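Side-chain contacts in glyoxalase-like domain protein (Staphylococcus aureus, PDB 3P8A), which is of unknown function but belongs to the vicinal-oxygen-chelate (glyoxalase-like) family, whose members typically bind metal ions or small ligands: residues 51-54 against 59-62; 71-76 against 96-101. All coordinates share one frame; numbering follows the deposited sequence.

In the fold
Contact 1 pairs 51-54 with 59-62 in the edge hairpin of the eight-stranded sheet that holds strand 24-31, and contact 2 sets the next strand, through 71-76, against the short helix 97-100. Their centres lie about 11 Å apart. Strands 58-64 and 69-75 are neighbours, and two bonds stitch the contacts together: Lys61 O to Leu72 N at 2.9 Å in the backbone, and Asn60 ND2 to Glu71 OE2 at 2.7 Å between side chains. The second lies beside a bound glycerol, probably from the crystallisation liquor, which also bonds to Tyr69 and Arg139. Contact 1 lines the glycerol site directly, whereas contact 2 reaches it through Glu71, with the Leu73 side chain about 5 Å away.

Contact 1: residues 51-54 against 59-62; sequences GYHH and FNKL. With GOL (glycerol), chain C.
Asn60 lays its side-chain amide against the backbone of Gly51, where OD1 accepts the N-H of Gly51 at an N to OD1 distance of 3.0 Å in a nearly straight bond (166°). CG sits between its own backbone N and carbonyl carbon (chi1 59°), which turns the C=O across to the neighbouring strand, almost in line with Gly51 N (C=O...N 169°). In return Asn60 N donates to Gly51 O at 3.2 Å, and Phe59 CA adds a C-H...O contact to the same oxygen. Next along, Tyr52 and Phe59 form an antiparallel non-hydrogen-bonded pair with both side chains on one face of the hairpin; Phe59 CB meets the edge of the tyrosine ring at CD2, 4.4 Å away. His53 lies on the other face, its ring fixed at both nitrogens: ND1 bonds to Thr58 OG1, and NE2 to the glycerol hydroxyl O2 at 2.7 Å, close to the ring plane. Asn60 ND2 also reaches glycerol O2, at 2.8 Å but weakly, its stronger partner being Glu71. Asn60 thus bonds the edge strand through its oxygen, and with His53 it makes a polar wall that receives a glycerol hydroxyl here and might do the same for a natural ligand.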
ATOM      1  N   GLY A  51     -11.190  11.335  -1.312  1.00 22.29           N
ATOM      2  CA  GLY A  51     -11.381  12.470  -0.421  1.00 21.07           C
ATOM      3  C   GLY A  51     -10.069  13.133  -0.088  1.00 21.61           C
ATOM      4  O   GLY A  51      -9.037  12.764  -0.635  1.00 20.97           O
ATOM      5  N   TYR A  52     -10.105  14.082   0.842  1.00 17.91           N
ATOM      6  CA  TYR A  52      -8.971  14.869   1.306  1.00 17.25           C
ATOM      7  C   TYR A  52      -8.606  14.458   2.731  1.00 23.27           C
ATOM      8  O   TYR A  52      -9.494  14.264   3.565  1.00 25.73           O
ATOM      9  CB  TYR A  52      -9.355  16.360   1.250  1.00 17.51           C
ATOM     10  CG  TYR A  52      -8.275  17.353   1.623  1.00 17.10           C
ATOM     11  CD1 TYR A  52      -8.254  17.952   2.885  1.00 18.15           C
ATOM     12  CD2 TYR A  52      -7.350  17.792   0.680  1.00 17.83           C
ATOM     13  CE1 TYR A  52      -7.314  18.937   3.204  1.00 16.52           C
ATOM     14  CE2 TYR A  52      -6.396  18.757   0.993  1.00 17.86           C
ATOM     15  CZ  TYR A  52      -6.373  19.317   2.262  1.00 27.66           C
ATOM     16  OH  TYR A  52      -5.450  20.282   2.567  1.00 34.64           O
ATOM     17  N   HIS A  53      -7.299  14.275   2.990  1.00 19.57           N
ATOM     18  CA  HIS A  53      -6.754  13.927   4.295  1.00 18.98           C
ATOM     19  C   HIS A  53      -6.339  15.270   4.915  1.00 23.53           C
ATOM     20  O   HIS A  53      -5.278  15.804   4.572  1.00 22.05           O
ATOM     21  CB  HIS A  53      -5.537  12.970   4.168  1.00 19.37           C
ATOM     22  CG  HIS A  53      -5.812  11.694   3.429  1.00 21.32           C
ATOM     23  ND1 HIS A  53      -5.189  11.414   2.218  1.00 22.52           N
ATOM     24  CD2 HIS A  53      -6.605  10.651   3.764  1.00 22.27           C
ATOM     25  CE1 HIS A  53      -5.628  10.220   1.858  1.00 21.90           C
ATOM     26  NE2 HIS A  53      -6.468   9.714   2.769  1.00 22.29           N
ATOM     27  N   HIS A  54      -7.224  15.854   5.768  1.00 22.87           N
ATOM     28  CA  HIS A  54      -7.001  17.173   6.371  1.00 25.11           C
ATOM     29  C   HIS A  54      -5.698  17.334   7.112  1.00 27.39           C
ATOM     30  O   HIS A  54      -5.083  18.380   6.985  1.00 27.66           O
ATOM     31  CB  HIS A  54      -8.188  17.666   7.220  1.00 27.96           C
ATOM     32  CG  HIS A  54      -8.123  19.146   7.466  1.00 33.63           C
ATOM     33  ND1 HIS A  54      -8.690  20.051   6.581  1.00 36.47           N
ATOM     34  CD2 HIS A  54      -7.482  19.835   8.446  1.00 36.74           C
ATOM     35  CE1 HIS A  54      -8.403  21.253   7.064  1.00 36.54           C
ATOM     36  NE2 HIS A  54      -7.681  21.173   8.189  1.00 36.95           N
ATOM     37  N   PHE A  59      -4.877  14.240  -1.237  1.00 14.06           N
ATOM     38  CA  PHE A  59      -6.160  13.735  -1.747  1.00 13.07           C
ATOM     39  C   PHE A  59      -5.910  12.515  -2.599  1.00 13.66           C
ATOM     40  O   PHE A  59      -4.804  12.334  -3.113  1.00 13.34           O
ATOM     41  CB  PHE A  59      -6.936  14.802  -2.550  1.00 14.63           C
ATOM     42  CG  PHE A  59      -6.241  15.336  -3.782  1.00 15.07           C
ATOM     43  CD1 PHE A  59      -5.244  16.302  -3.676  1.00 18.67           C
ATOM     44  CD2 PHE A  59      -6.624  14.917  -5.050  1.00 17.48           C
ATOM     45  CE1 PHE A  59      -4.610  16.799  -4.815  1.00 19.78           C
ATOM     46  CE2 PHE A  59      -5.987  15.415  -6.196  1.00 20.41           C
ATOM     47  CZ  PHE A  59      -4.988  16.353  -6.071  1.00 18.48           C
ATOM     48  N   ASN A  60      -6.940  11.718  -2.811  1.00  9.71           N
ATOM     49  CA  ASN A  60      -6.771  10.480  -3.561  1.00 10.71           C
ATOM     50  C   ASN A  60      -7.862  10.175  -4.596  1.00 15.52           C
ATOM     51  O   ASN A  60      -8.873  10.874  -4.669  1.00 13.51           O
ATOM     52  CB  ASN A  60      -6.564   9.291  -2.563  1.00 12.35           C
ATOM     53  CG  ASN A  60      -7.687   9.059  -1.560  1.00 27.08           C
ATOM     54  OD1 ASN A  60      -8.764   9.662  -1.625  1.00 16.12           O
ATOM     55  ND2 ASN A  60      -7.480   8.179  -0.608  1.00 12.32           N
ATOM     56  N   LYS A  61      -7.625   9.144  -5.404  1.00 12.41           N
ATOM     57  CA  LYS A  61      -8.530   8.583  -6.405  1.00 12.91           C
ATOM     58  C   LYS A  61      -8.322   7.125  -6.222  1.00 16.47           C
ATOM     59  O   LYS A  61      -7.197   6.700  -5.947  1.00 16.86           O
ATOM     60  CB  LYS A  61      -8.172   8.984  -7.838  1.00 14.59           C
ATOM     61  CG  LYS A  61      -8.683  10.337  -8.274  1.00 22.49           C
ATOM     62  CD  LYS A  61      -8.527  10.442  -9.780  1.00 25.33           C
ATOM     63  CE  LYS A  61      -8.874  11.808 -10.309  1.00 25.68           C
ATOM     64  NZ  LYS A  61      -8.476  11.927 -11.736  1.00 19.90           N
ATOM     65  N   LEU A  62      -9.402   6.351  -6.296  1.00 13.63           N
ATOM     66  CA  LEU A  62      -9.344   4.932  -5.976  1.00 13.73           C
ATOM     67  C   LEU A  62      -9.726   4.022  -7.097  1.00 17.79           C
ATOM     68  O   LEU A  62     -10.710   4.256  -7.784  1.00 17.68           O
ATOM     69  CB  LEU A  62     -10.211   4.664  -4.727  1.00 14.29           C
ATOM     70  CG  LEU A  62     -10.056   5.707  -3.592  1.00 18.17           C
ATOM     71  CD1 LEU A  62     -11.269   5.759  -2.704  1.00 19.37           C
ATOM     72  CD2 LEU A  62      -8.781   5.468  -2.788  1.00 18.84           C
TER
HETATM   73  C1  GOL C 275      -7.745   5.483   0.946  1.00 24.52           C
HETATM   74  O1  GOL C 275      -8.974   4.921   1.121  1.00 26.04           O
HETATM   75  C2  GOL C 275      -7.471   6.089   2.266  1.00 23.76           C
HETATM   76  O2  GOL C 275      -7.753   7.462   2.091  1.00 24.13           O
HETATM   77  C3  GOL C 275      -6.029   5.757   2.642  1.00 23.30           C
HETATM   78  O3  GOL C 275      -5.156   6.915   2.708  1.00 23.13           O

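Contact 2: residues 71-76 against 96-101; sequences ELLDVE and TQIVQE
Thr96 O accepts two amides, Gln100 N at 3.0 Å and, more weakly, Val99 N, in the short helical turn that presents Ile98 to Leu73 and Val75. Glu101 N closes the turn on Gln97 O at 2.8 Å. Ile98 alone carries the helix side of the contact, with a different branch for each partner. Its longer branch starts beside the backbone N (chi1 -65°) and then runs extended, which brings CD1 to 3.9 Å from Leu73 CD2; Leu73 CG is scarcely farther from that methyl. The leucine and isoleucine meet at a slant. The shorter branch, CG2, meets Val75 CG1 at 4.2 Å, the two side chains running alongside each other, head to tail. The strand side therefore offers alternate residues, Leu73 and Val75, from one face of the sheet. The second half of this sheet, strand 106-113, helix 117-125 and strands 130-139, 147-155 and 166-170, has the order of the beta-alpha-beta-beta-beta module, consistent with the vicinal-oxygen-chelate family; strands 24-31, 48-53, 58-64 and 69-75 match its strand part without the helix. Helices 78-84 and 97-100 lie instead on the connection from strand 69-75 to strand 106-113. Tyr31 and Tyr103 also touch Ile98, while Leu81 of helix 78-84 lies against Val75, so the apolar layer extends past the two segments. Between the two strand residues, Asp74 starts its side chain away from the helix. Its carboxylate is engaged through both oxygens: OD2 accepts Leu35 N, the stronger partner, and OD1 takes Val75 N at 2.8 Å in a weak, bent bond (144°).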
ATOM      1  N   GLU A  71      -4.639   2.976  -4.404  1.00  9.15           N
ATOM      2  CA  GLU A  71      -4.816   4.330  -3.942  1.00  9.07           C
ATOM      3  C   GLU A  71      -3.871   5.220  -4.717  1.00 15.18           C
ATOM      4  O   GLU A  71      -2.656   5.094  -4.595  1.00 16.62           O
ATOM      5  CB  GLU A  71      -4.609   4.466  -2.426  1.00 10.55           C
ATOM      6  CG  GLU A  71      -4.980   5.859  -1.926  1.00 11.20           C
ATOM      7  CD  GLU A  71      -4.540   6.215  -0.521  1.00 31.31           C
ATOM      8  OE1 GLU A  71      -3.651   5.520   0.018  1.00 20.13           O
ATOM      9  OE2 GLU A  71      -5.031   7.235   0.013  1.00 24.10           O
ATOM     10  N   LEU A  72      -4.427   6.100  -5.553  1.00 11.49           N
ATOM     11  CA  LEU A  72      -3.620   7.076  -6.281  1.00 10.53           C
ATOM     12  C   LEU A  72      -3.635   8.285  -5.381  1.00 13.01           C
ATOM     13  O   LEU A  72      -4.697   8.677  -4.935  1.00 15.02           O
ATOM     14  CB  LEU A  72      -4.213   7.409  -7.648  1.00 10.12           C
ATOM     15  CG  LEU A  72      -4.486   6.273  -8.607  1.00 13.31           C
ATOM     16  CD1 LEU A  72      -4.738   6.828  -9.940  1.00 14.35           C
ATOM     17  CD2 LEU A  72      -3.318   5.246  -8.669  1.00 13.30           C
ATOM     18  N   LEU A  73      -2.486   8.818  -5.052  1.00  9.09           N
ATOM     19  CA  LEU A  73      -2.363   9.877  -4.066  1.00  8.57           C
ATOM     20  C   LEU A  73      -1.634  11.077  -4.601  1.00 12.22           C
ATOM     21  O   LEU A  73      -0.655  10.927  -5.320  1.00 10.22           O
ATOM     22  CB  LEU A  73      -1.651   9.282  -2.796  1.00  8.84           C
ATOM     23  CG  LEU A  73      -1.534  10.163  -1.514  1.00 14.09           C
ATOM     24  CD1 LEU A  73      -2.916  10.367  -0.832  1.00 14.28           C
ATOM     25  CD2 LEU A  73      -0.553   9.556  -0.525  1.00 14.37           C
ATOM     26  N   ASP A  74      -2.112  12.296  -4.244  1.00 10.82           N
ATOM     27  CA  ASP A  74      -1.444  13.542  -4.614  1.00 12.30           C
ATOM     28  C   ASP A  74      -1.529  14.554  -3.454  1.00 17.72           C
ATOM     29  O   ASP A  74      -2.279  14.348  -2.516  1.00 16.29           O
ATOM     30  CB  ASP A  74      -2.039  14.119  -5.902  1.00 14.07           C
ATOM     31  CG  ASP A  74      -1.246  15.218  -6.632  1.00 18.40           C
ATOM     32  OD1 ASP A  74      -0.058  15.468  -6.259  1.00 16.62           O
ATOM     33  OD2 ASP A  74      -1.764  15.747  -7.630  1.00 19.14           O
ATOM     34  N   VAL A  75      -0.760  15.632  -3.534  1.00 15.49           N
ATOM     35  CA  VAL A  75      -0.727  16.670  -2.520  1.00 17.22           C
ATOM     36  C   VAL A  75      -1.361  17.957  -3.041  1.00 23.59           C
ATOM     37  O   VAL A  75      -0.977  18.458  -4.102  1.00 24.70           O
ATOM     38  CB  VAL A  75       0.689  16.857  -1.898  1.00 21.87           C
ATOM     39  CG1 VAL A  75       1.796  16.778  -2.944  1.00 22.12           C
ATOM     40  CG2 VAL A  75       0.798  18.131  -1.059  1.00 22.12           C
ATOM     41  N   GLU A  76      -2.364  18.447  -2.309  1.00 22.05           N
ATOM     42  CA  GLU A  76      -3.073  19.692  -2.586  1.00 23.01           C
ATOM     43  C   GLU A  76      -2.415  20.846  -1.812  1.00 27.02           C
ATOM     44  O   GLU A  76      -2.200  21.924  -2.376  1.00 27.37           O
ATOM     45  CB  GLU A  76      -4.572  19.549  -2.256  1.00 24.86           C
ATOM     46  CG  GLU A  76      -5.353  20.849  -2.050  1.00 37.88           C
ATOM     47  CD  GLU A  76      -5.325  21.883  -3.164  1.00 63.32           C
ATOM     48  OE1 GLU A  76      -5.191  21.494  -4.348  1.00 51.86           O
ATOM     49  OE2 GLU A  76      -5.437  23.089  -2.847  1.00 59.62           O
ATOM     50  N   THR A  96       3.476  11.769   3.991  1.00 14.09           N
ATOM     51  CA  THR A  96       4.741  12.472   4.102  1.00 12.17           C
ATOM     52  C   THR A  96       5.878  11.782   3.354  1.00 14.72           C
ATOM     53  O   THR A  96       6.914  12.414   3.115  1.00 14.33           O
ATOM     54  CB  THR A  96       5.050  12.832   5.581  1.00 21.27           C
ATOM     55  OG1 THR A  96       5.044  11.648   6.365  1.00 16.00           O
ATOM     56  CG2 THR A  96       4.033  13.811   6.195  1.00 18.27           C
ATOM     57  N   GLN A  97       5.677  10.503   2.926  1.00 12.76           N
ATOM     58  CA  GLN A  97       6.643   9.751   2.108  1.00 12.45           C
ATOM     59  C   GLN A  97       6.866  10.486   0.805  1.00 14.86           C
ATOM     60  O   GLN A  97       7.978  10.430   0.276  1.00 15.57           O
ATOM     61  CB  GLN A  97       6.145   8.331   1.772  1.00 13.79           C
ATOM     62  CG  GLN A  97       6.189   7.375   2.938  1.00 15.50           C
ATOM     63  CD  GLN A  97       5.897   5.971   2.480  1.00 21.75           C
ATOM     64  OE1 GLN A  97       6.576   5.416   1.605  1.00 17.67           O
ATOM     65  NE2 GLN A  97       4.904   5.354   3.082  1.00 15.84           N
ATOM     66  N   ILE A  98       5.826  11.211   0.314  1.00  9.75           N
ATOM     67  CA  ILE A  98       5.867  12.047  -0.918  1.00  8.92           C
ATOM     68  C   ILE A  98       7.030  13.049  -0.782  1.00 12.41           C
ATOM     69  O   ILE A  98       7.869  13.146  -1.681  1.00 10.49           O
ATOM     70  CB  ILE A  98       4.506  12.760  -1.212  1.00 12.00           C
ATOM     71  CG1 ILE A  98       3.395  11.744  -1.530  1.00 12.16           C
ATOM     72  CG2 ILE A  98       4.633  13.767  -2.393  1.00 13.65           C
ATOM     73  CD1 ILE A  98       1.931  12.376  -1.617  1.00 10.92           C
ATOM     74  N   VAL A  99       7.116  13.716   0.381  1.00 11.51           N
ATOM     75  CA  VAL A  99       8.176  14.699   0.682  1.00 12.80           C
ATOM     76  C   VAL A  99       9.537  14.024   0.888  1.00 16.76           C
ATOM     77  O   VAL A  99      10.529  14.396   0.261  1.00 16.51           O
ATOM     78  CB  VAL A  99       7.802  15.596   1.911  1.00 16.30           C
ATOM     79  CG1 VAL A  99       8.948  16.563   2.260  1.00 16.80           C
ATOM     80  CG2 VAL A  99       6.524  16.375   1.635  1.00 16.06           C
ATOM     81  N   GLN A 100       9.573  13.049   1.792  1.00 14.26           N
ATOM     82  CA  GLN A 100      10.782  12.314   2.182  1.00 14.07           C
ATOM     83  C   GLN A 100      11.453  11.598   1.011  1.00 18.43           C
ATOM     84  O   GLN A 100      12.689  11.478   0.983  1.00 19.46           O
ATOM     85  CB  GLN A 100      10.453  11.351   3.313  1.00 15.12           C
ATOM     86  CG  GLN A 100      10.290  12.104   4.629  1.00 26.41           C
ATOM     87  CD  GLN A 100       9.395  11.433   5.610  1.00 44.42           C
ATOM     88  OE1 GLN A 100       8.858  10.338   5.376  1.00 35.53           O
ATOM     89  NE2 GLN A 100       9.225  12.095   6.746  1.00 46.66           N
ATOM     90  N   GLU A 101      10.641  11.159   0.026  1.00 11.11           N
ATOM     91  CA  GLU A 101      11.144  10.525  -1.178  1.00  9.83           C
ATOM     92  C   GLU A 101      11.301  11.509  -2.353  1.00 14.67           C
ATOM     93  O   GLU A 101      11.284  11.111  -3.510  1.00 14.48           O
ATOM     94  CB  GLU A 101      10.370   9.254  -1.512  1.00 11.10           C
ATOM     95  CG  GLU A 101      10.466   8.235  -0.392  1.00 14.46           C
ATOM     96  CD  GLU A 101       9.453   7.108  -0.403  1.00 24.87           C
ATOM     97  OE1 GLU A 101       9.100   6.626  -1.504  1.00 13.80           O
ATOM     98  OE2 GLU A 101       9.048   6.676   0.700  1.00 22.58           O
TER